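Local coordinates for 432aa long hypothetical deoxyribodipyrimidine photolyase (Sulfolobus tokodaii, PDB 2E0I), which probably repairs ultraviolet-damaged DNA by light-driven splitting of cyclobutane pyrimidine dimers, and carries two bound FAD molecules, at residues A[145-150]-A[243-248]; A[195-200]-A[231-236]. All blocks are in the same frame, centred on the assembly; numbering follows the deposited sequence.

Interaction 1 of 2, residues A[145-150]-A[243-248]. With FAD (flavin-adenine dinucleotide), chain E.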
loop_
_atom_site.group_PDB
_atom_site.type_symbol
_atom_site.label_atom_id
_atom_site.label_comp_id
_atom_site.label_asym_id
_atom_site.label_seq_id
_atom_site.Cartn_x
_atom_site.Cartn_y
_atom_site.Cartn_z
ATOM N N ASN A 145 8.490 18.802 9.348
ATOM C CA ASN A 145 9.026 20.152 9.487
ATOM C C ASN A 145 10.467 20.268 9.033
ATOM O O ASN A 145 10.832 21.241 8.385
ATOM C CB ASN A 145 8.924 20.618 10.932
ATOM C CG ASN A 145 7.494 20.736 11.400
ATOM O OD1 ASN A 145 7.241 21.064 12.558
ATOM N ND2 ASN A 145 6.544 20.467 10.501
ATOM N N GLU A 146 11.284 19.275 9.365
ATOM C CA GLU A 146 12.692 19.298 8.992
ATOM C C GLU A 146 12.915 18.988 7.508
ATOM O O GLU A 146 13.635 19.712 6.811
ATOM C CB GLU A 146 13.481 18.310 9.886
ATOM C CG GLU A 146 15.021 18.320 9.719
ATOM C CD GLU A 146 15.791 17.732 10.929
ATOM O OE1 GLU A 146 17.011 17.488 10.795
ATOM O OE2 GLU A 146 15.205 17.521 12.018
ATOM N N VAL A 147 12.267 17.941 7.014
ATOM C CA VAL A 147 12.456 17.529 5.627
ATOM C C VAL A 147 11.680 18.306 4.550
ATOM O O VAL A 147 12.134 18.417 3.409
ATOM C CB VAL A 147 12.164 16.013 5.488
ATOM C CG1 VAL A 147 10.665 15.768 5.327
ATOM C CG2 VAL A 147 12.966 15.440 4.339
ATOM N N SER A 148 10.519 18.847 4.903
ATOM C CA SER A 148 9.723 19.595 3.930
ATOM C C SER A 148 10.437 20.860 3.454
ATOM O O SER A 148 10.113 21.411 2.407
ATOM C CB SER A 148 8.360 19.964 4.520
ATOM O OG SER A 148 8.491 20.920 5.548
ATOM N N LYS A 149 11.414 21.317 4.226
ATOM C CA LYS A 149 12.156 22.509 3.858
ATOM C C LYS A 149 13.061 22.173 2.684
ATOM O O LYS A 149 13.492 23.060 1.952
ATOM C CB LYS A 149 12.993 23.000 5.039
ATOM C CG LYS A 149 12.181 23.463 6.237
ATOM C CD LYS A 149 13.095 23.725 7.438
ATOM C CE LYS A 149 12.309 24.038 8.707
ATOM N NZ LYS A 149 13.077 23.619 9.919
ATOM N N VAL A 150 13.350 20.888 2.507
ATOM C CA VAL A 150 14.200 20.450 1.401
ATOM C C VAL A 150 13.423 20.542 0.094
ATOM O O VAL A 150 12.198 20.390 0.076
ATOM C CB VAL A 150 14.645 18.997 1.578
ATOM C CG1 VAL A 150 15.718 18.657 0.558
ATOM C CG2 VAL A 150 15.133 18.778 2.989
ATOM N N GLU A 243 0.211 14.773 3.723
ATOM C CA GLU A 243 -0.144 13.371 3.787
ATOM C C GLU A 243 0.706 12.535 2.844
ATOM O O GLU A 243 0.957 11.363 3.088
ATOM C CB GLU A 243 -1.647 13.189 3.540
ATOM C CG GLU A 243 -2.422 13.201 4.870
ATOM C CD GLU A 243 -3.934 13.199 4.721
ATOM O OE1 GLU A 243 -4.466 12.382 3.923
ATOM O OE2 GLU A 243 -4.587 14.013 5.425
ATOM N N LEU A 244 1.183 13.150 1.779
ATOM C CA LEU A 244 2.029 12.443 0.835
ATOM C C LEU A 244 3.313 12.065 1.561
ATOM O O LEU A 244 3.899 11.008 1.322
ATOM C CB LEU A 244 2.353 13.353 -0.344
ATOM C CG LEU A 244 2.489 12.705 -1.714
ATOM C CD1 LEU A 244 1.249 11.873 -2.031
ATOM C CD2 LEU A 244 2.653 13.799 -2.744
ATOM N N TYR A 245 3.747 12.943 2.459
ATOM C CA TYR A 245 4.968 12.730 3.226
ATOM C C TYR A 245 4.823 11.591 4.229
ATOM O O TYR A 245 5.820 11.094 4.747
ATOM C CB TYR A 245 5.385 14.033 3.931
ATOM C CG TYR A 245 6.286 14.923 3.090
ATOM C CD1 TYR A 245 7.621 14.588 2.880
ATOM C CD2 TYR A 245 5.795 16.085 2.477
ATOM C CE1 TYR A 245 8.451 15.375 2.082
ATOM C CE2 TYR A 245 6.613 16.889 1.673
ATOM C CZ TYR A 245 7.946 16.525 1.474
ATOM O OH TYR A 245 8.778 17.280 0.652
ATOM N N TRP A 246 3.594 11.164 4.505
ATOM C CA TRP A 246 3.409 10.057 5.437
ATOM C C TRP A 246 3.884 8.746 4.834
ATOM O O TRP A 246 4.173 7.790 5.551
ATOM C CB TRP A 246 1.954 9.917 5.860
ATOM C CG TRP A 246 1.618 10.717 7.079
ATOM C CD1 TRP A 246 1.027 11.939 7.115
ATOM C CD2 TRP A 246 1.854 10.345 8.439
ATOM N NE1 TRP A 246 0.873 12.352 8.415
ATOM C CE2 TRP A 246 1.373 11.389 9.248
ATOM C CE3 TRP A 246 2.424 9.228 9.053
ATOM C CZ2 TRP A 246 1.442 11.352 10.641
ATOM C CZ3 TRP A 246 2.493 9.192 10.440
ATOM C CH2 TRP A 246 2.003 10.247 11.217
ATOM N N ARG A 247 3.955 8.704 3.509
ATOM C CA ARG A 247 4.436 7.527 2.817
ATOM C C ARG A 247 5.923 7.376 3.064
ATOM O O ARG A 247 6.411 6.284 3.361
ATOM C CB ARG A 247 4.230 7.671 1.327
ATOM C CG ARG A 247 2.819 7.616 0.903
ATOM C CD ARG A 247 2.765 6.936 -0.429
ATOM N NE ARG A 247 1.520 6.211 -0.499
ATOM C CZ ARG A 247 1.366 4.921 -0.771
ATOM N NH1 ARG A 247 2.370 4.091 -1.033
ATOM N NH2 ARG A 247 0.148 4.462 -0.749
ATOM N N ASP A 248 6.651 8.477 2.906
ATOM C CA ASP A 248 8.093 8.473 3.116
ATOM C C ASP A 248 8.392 8.117 4.563
ATOM O O ASP A 248 9.277 7.295 4.840
ATOM C CB ASP A 248 8.685 9.847 2.809
ATOM C CG ASP A 248 8.982 10.050 1.334
ATOM O OD1 ASP A 248 8.073 9.853 0.491
ATOM O OD2 ASP A 248 10.135 10.425 1.021
HETATM P PA FAD E . -6.543 10.238 0.294
HETATM O O1A FAD E . -7.224 10.734 -0.924
HETATM O O2A FAD E . -6.622 10.870 1.629
HETATM O O5B FAD E . -5.083 10.762 -0.137
HETATM C C5B FAD E . -4.073 11.058 0.830
HETATM C C4B FAD E . -2.725 10.504 0.362
HETATM O O4B FAD E . -1.687 10.770 1.320
HETATM C C3B FAD E . -2.819 8.984 0.216
HETATM O O3B FAD E . -3.109 8.673 -1.149
HETATM C C2B FAD E . -1.375 8.583 0.508
HETATM O O2B FAD E . -0.549 8.902 -0.613
HETATM C C1B FAD E . -1.066 9.521 1.675
HETATM N N9A FAD E . -1.646 9.031 2.948
HETATM C C8A FAD E . -2.800 9.403 3.500
HETATM N N7A FAD E . -2.936 8.817 4.688
HETATM C C5A FAD E . -1.862 8.062 4.896
HETATM C C6A FAD E . -1.434 7.227 5.923
HETATM N N6A FAD E . -2.161 7.071 7.024
HETATM N N1A FAD E . -0.264 6.582 5.794
HETATM C C2A FAD E . 0.490 6.725 4.717
HETATM N N3A FAD E . 0.117 7.515 3.725
HETATM C C4A FAD E . -1.041 8.190 3.783
HETATM N N1 FAD E . -1.899 3.109 2.428
HETATM C C2 FAD E . -1.277 2.374 1.411
HETATM O O2 FAD E . -0.951 2.914 0.356
HETATM N N3 FAD E . -1.072 0.997 1.569
HETATM C C4 FAD E . -1.501 0.367 2.744
HETATM O O4 FAD E . -1.270 -0.830 2.908
HETATM C C4X FAD E . -2.133 1.099 3.743
HETATM N N5 FAD E . -2.633 0.439 4.871
HETATM C C5X FAD E . -3.253 1.164 5.896
HETATM C C6 FAD E . -3.726 0.487 7.015
HETATM C C7 FAD E . -4.313 1.199 8.057
HETATM C C7M FAD E . -4.797 0.431 9.289
HETATM C C8 FAD E . -4.430 2.585 7.972
HETATM C C8M FAD E . -5.045 3.398 9.113
HETATM C C9 FAD E . -3.955 3.253 6.847
HETATM C C9A FAD E . -3.356 2.552 5.803
HETATM N N10 FAD E . -2.852 3.217 4.670
HETATM C C10 FAD E . -2.332 2.471 3.599
HETATM C "C1'" FAD E . -2.905 4.698 4.585
HETATM C "C2'" FAD E . -4.139 5.341 3.945
HETATM O "O2'" FAD E . -5.333 4.863 4.569
HETATM C "C3'" FAD E . -4.205 5.107 2.433
HETATM O "O3'" FAD E . -2.983 5.545 1.834
HETATM C "C4'" FAD E . -5.360 5.887 1.800
HETATM O "O4'" FAD E . -6.600 5.515 2.410
HETATM C "C5'" FAD E . -5.440 5.625 0.295
HETATM O "O5'" FAD E . -6.579 6.272 -0.283
HETATM P P FAD E . -6.464 7.718 -0.983
HETATM O O1P FAD E . -5.334 7.673 -1.938
HETATM O O2P FAD E . -7.807 8.057 -1.504
HETATM O O3P FAD E . -6.079 8.694 0.241
HETATM O O HOH W 1 8.135 19.887 0.706
#

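Interaction 2 of 2, residues A[195-200]-A[231-236]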
loop_
_atom_site.group_PDB
_atom_site.type_symbol
_atom_site.label_atom_id
_atom_site.label_comp_id
_atom_site.label_asym_id
_atom_site.label_seq_id
_atom_site.Cartn_x
_atom_site.Cartn_y
_atom_site.Cartn_z
ATOM N N LEU A 195 -7.171 10.532 -11.994
ATOM C CA LEU A 195 -7.503 10.651 -10.578
ATOM C C LEU A 195 -6.773 11.822 -9.948
ATOM O O LEU A 195 -7.335 12.539 -9.129
ATOM C CB LEU A 195 -7.131 9.361 -9.838
ATOM C CG LEU A 195 -8.010 8.151 -10.169
ATOM C CD1 LEU A 195 -7.319 6.871 -9.713
ATOM C CD2 LEU A 195 -9.390 8.311 -9.520
ATOM N N LEU A 196 -5.516 12.004 -10.338
ATOM C CA LEU A 196 -4.694 13.084 -9.817
ATOM C C LEU A 196 -5.336 14.453 -10.068
ATOM O O LEU A 196 -5.134 15.405 -9.307
ATOM C CB LEU A 196 -3.307 13.039 -10.467
ATOM C CG LEU A 196 -2.281 14.065 -9.966
ATOM C CD1 LEU A 196 -2.113 13.934 -8.446
ATOM C CD2 LEU A 196 -0.947 13.847 -10.668
ATOM N N HIS A 197 -6.132 14.540 -11.128
ATOM C CA HIS A 197 -6.768 15.794 -11.488
ATOM C C HIS A 197 -8.230 15.987 -11.125
ATOM O O HIS A 197 -8.827 16.991 -11.503
ATOM C CB HIS A 197 -6.561 16.056 -12.973
ATOM C CG HIS A 197 -5.167 16.473 -13.310
ATOM N ND1 HIS A 197 -4.722 17.768 -13.150
ATOM C CD2 HIS A 197 -4.096 15.756 -13.721
ATOM C CE1 HIS A 197 -3.437 17.829 -13.448
ATOM N NE2 HIS A 197 -3.033 16.622 -13.796
ATOM N N ARG A 198 -8.829 15.043 -10.415
ATOM C CA ARG A 198 -10.205 15.252 -9.995
ATOM C C ARG A 198 -10.103 16.336 -8.945
ATOM O O ARG A 198 -9.167 16.340 -8.144
ATOM C CB ARG A 198 -10.790 14.017 -9.328
ATOM C CG ARG A 198 -11.295 12.967 -10.264
ATOM C CD ARG A 198 -11.785 11.752 -9.471
ATOM N NE ARG A 198 -12.833 12.078 -8.504
ATOM C CZ ARG A 198 -12.732 11.885 -7.191
ATOM N NH1 ARG A 198 -11.621 11.367 -6.670
ATOM N NH2 ARG A 198 -13.749 12.188 -6.399
ATOM N N ASN A 199 -11.050 17.259 -8.943
ATOM C CA ASN A 199 -11.025 18.318 -7.949
ATOM C C ASN A 199 -12.010 17.935 -6.848
ATOM O O ASN A 199 -13.216 17.900 -7.057
ATOM C CB ASN A 199 -11.368 19.665 -8.600
ATOM C CG ASN A 199 -10.328 20.086 -9.655
ATOM O OD1 ASN A 199 -9.135 20.222 -9.358
ATOM N ND2 ASN A 199 -10.782 20.285 -10.890
ATOM N N VAL A 200 -11.470 17.626 -5.678
ATOM C CA VAL A 200 -12.270 17.211 -4.544
ATOM C C VAL A 200 -12.084 18.156 -3.370
ATOM O O VAL A 200 -11.151 18.958 -3.361
ATOM C CB VAL A 200 -11.845 15.798 -4.076
ATOM C CG1 VAL A 200 -11.990 14.811 -5.220
ATOM C CG2 VAL A 200 -10.393 15.821 -3.573
ATOM N N TYR A 231 3.496 15.273 -6.212
ATOM C CA TYR A 231 3.890 16.421 -5.424
ATOM C C TYR A 231 3.780 17.744 -6.161
ATOM O O TYR A 231 3.144 18.665 -5.685
ATOM C CB TYR A 231 5.320 16.249 -4.912
ATOM C CG TYR A 231 5.831 17.475 -4.200
ATOM C CD1 TYR A 231 5.470 17.746 -2.879
ATOM C CD2 TYR A 231 6.641 18.390 -4.866
ATOM C CE1 TYR A 231 5.911 18.901 -2.247
ATOM C CE2 TYR A 231 7.081 19.542 -4.250
ATOM C CZ TYR A 231 6.719 19.793 -2.946
ATOM O OH TYR A 231 7.194 20.936 -2.360
ATOM N N TYR A 232 4.405 17.854 -7.317
ATOM C CA TYR A 232 4.350 19.112 -8.028
ATOM C C TYR A 232 2.983 19.475 -8.574
ATOM O O TYR A 232 2.641 20.645 -8.692
ATOM C CB TYR A 232 5.395 19.126 -9.138
ATOM C CG TYR A 232 6.741 19.545 -8.622
ATOM C CD1 TYR A 232 7.760 18.616 -8.407
ATOM C CD2 TYR A 232 6.978 20.875 -8.272
ATOM C CE1 TYR A 232 8.987 19.010 -7.851
ATOM C CE2 TYR A 232 8.192 21.272 -7.715
ATOM C CZ TYR A 232 9.185 20.340 -7.507
ATOM O OH TYR A 232 10.359 20.754 -6.937
ATOM N N THR A 233 2.182 18.479 -8.897
ATOM C CA THR A 233 0.868 18.758 -9.431
ATOM C C THR A 233 -0.031 19.337 -8.358
ATOM O O THR A 233 -0.901 20.152 -8.643
ATOM C CB THR A 233 0.233 17.488 -9.981
ATOM O OG1 THR A 233 1.102 16.926 -10.966
ATOM C CG2 THR A 233 -1.098 17.798 -10.631
ATOM N N GLN A 234 0.201 18.927 -7.119
ATOM C CA GLN A 234 -0.612 19.365 -5.993
ATOM C C GLN A 234 0.158 20.249 -5.021
ATOM O O GLN A 234 -0.304 20.505 -3.910
ATOM C CB GLN A 234 -1.110 18.129 -5.256
ATOM C CG GLN A 234 -1.813 17.155 -6.155
ATOM C CD GLN A 234 -3.215 17.614 -6.461
ATOM O OE1 GLN A 234 -4.104 17.488 -5.618
ATOM N NE2 GLN A 234 -3.425 18.171 -7.660
ATOM N N LYS A 235 1.327 20.718 -5.443
ATOM C CA LYS A 235 2.186 21.535 -4.592
ATOM C C LYS A 235 1.453 22.563 -3.745
ATOM O O LYS A 235 1.832 22.801 -2.593
ATOM C CB LYS A 235 3.251 22.232 -5.431
ATOM C CG LYS A 235 4.400 22.765 -4.608
ATOM C CD LYS A 235 5.517 23.231 -5.508
ATOM C CE LYS A 235 6.704 23.702 -4.695
ATOM N NZ LYS A 235 7.850 24.099 -5.585
ATOM N N GLY A 236 0.401 23.157 -4.295
ATOM C CA GLY A 236 -0.327 24.156 -3.540
ATOM C C GLY A 236 -1.255 23.661 -2.445
ATOM O O GLY A 236 -1.717 24.453 -1.631
#

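Interaction 1 of 2, residues A[145-150]-A[243-248]
Tyr-245 projects from helix 238-256, part of the wall of one of the two FAD pockets in this photolyase, and meets Val-147 and Ser-148 at the type I turn from Val-147 to Val-150, on helix 140-147 and the residues after it. Val-147 CG1 lies 3.9 Å from Tyr-245 CE1 and approaches the ring obliquely; with chi1 at 83°, this methyl sits between the backbone N and the carbonyl carbon and faces the tyrosine. A tyrosine suits the place because its ring packs on the valine while its hydroxyl can reach the Ser-148 carbonyl through a water. That water lies 2.7 Å from Tyr-245 OH and donates to Ser-148 O at 3.0 Å. Ser-148 OG instead bonds to Tyr-144 O, one turn back. Other side chains of 243-248 serve the cofactor: Trp-246 CB packs 3.7 Å from C2A of the FAD adenine, and Arg-247 NE gives a weak hydrogen bond of 3.4 Å to the ribose oxygen O2B. Glu-243 is tied by a salt bridge to Arg-205. Tyr-144, from helix 140-147, and Thr-130 and Val-152, from loops, also pack on Tyr-245, while Leu-244 and Arg-247 lean on helices 227-233 and 217-221.

Interaction 2 of 2, residues A[195-200]-A[231-236]
The ends of two helices come side by side, Leu-196 CA standing 8.0 Å from Thr-233 CA, and beyond these residues both chains turn into loop. Leu-196 carries the contact. Its CG lies opposite the backbone N (chi1 -176°), which directs the isobutyl group at the other helix end, where CD2 meets Thr-233 OG1 tip to tip at 3.7 Å. The second methyl, CD1, passes alongside Gln-234 CG at 4.0 Å, the two side chains running in opposite directions. A forked apolar residue suits this spot, since each branch finds its own neighbour. Thr-233 also brings a methyl: CG2 packs 3.7 Å from His-197 CE1, the side chains crossing at about a right angle, while OG1 bonds back to Glu-229 O within its helix. Two helix C-termini thus meet in a second shell around an FAD, the side chain of Gln-234 being about 9 Å from it: Leu-196 touches Leu-216 and Gln-234 touches Tyr-214, and the backbone N atoms of both loop residues bond to FAD. With an alanine at this leucine's position, the space facing Thr-233 and Gln-234 would probably be left unfilled, and the glutamine's CG would lose its apolar cover. Bent at chi2 (-78°), Gln-234 turns its amide back, so that NE2 makes a weak hydrogen bond of 3.4 Å to Thr-233 O while OE1 accepts from Lys-237 NZ.

The centres of the two contacts lie about 17 Å apart, and along the chain interaction 2 is nested inside the loop that interaction 1 closes: helices 140-147 and 189-196 follow each other, as do 227-233 and 238-256. Each contact takes one helix from either pair. They meet where Leu-244 CD2 packs 3.9 Å from Tyr-231 N. Interaction 1 joins the N-terminal photolyase region, whose core is a five-stranded parallel sheet, to the FAD-binding domain; interaction 2 joins the ends of the two helices between. Residues of 243-248 line one FAD pocket, while interaction 2 touches loop residues whose backbone binds that FAD, consistent with a second shell.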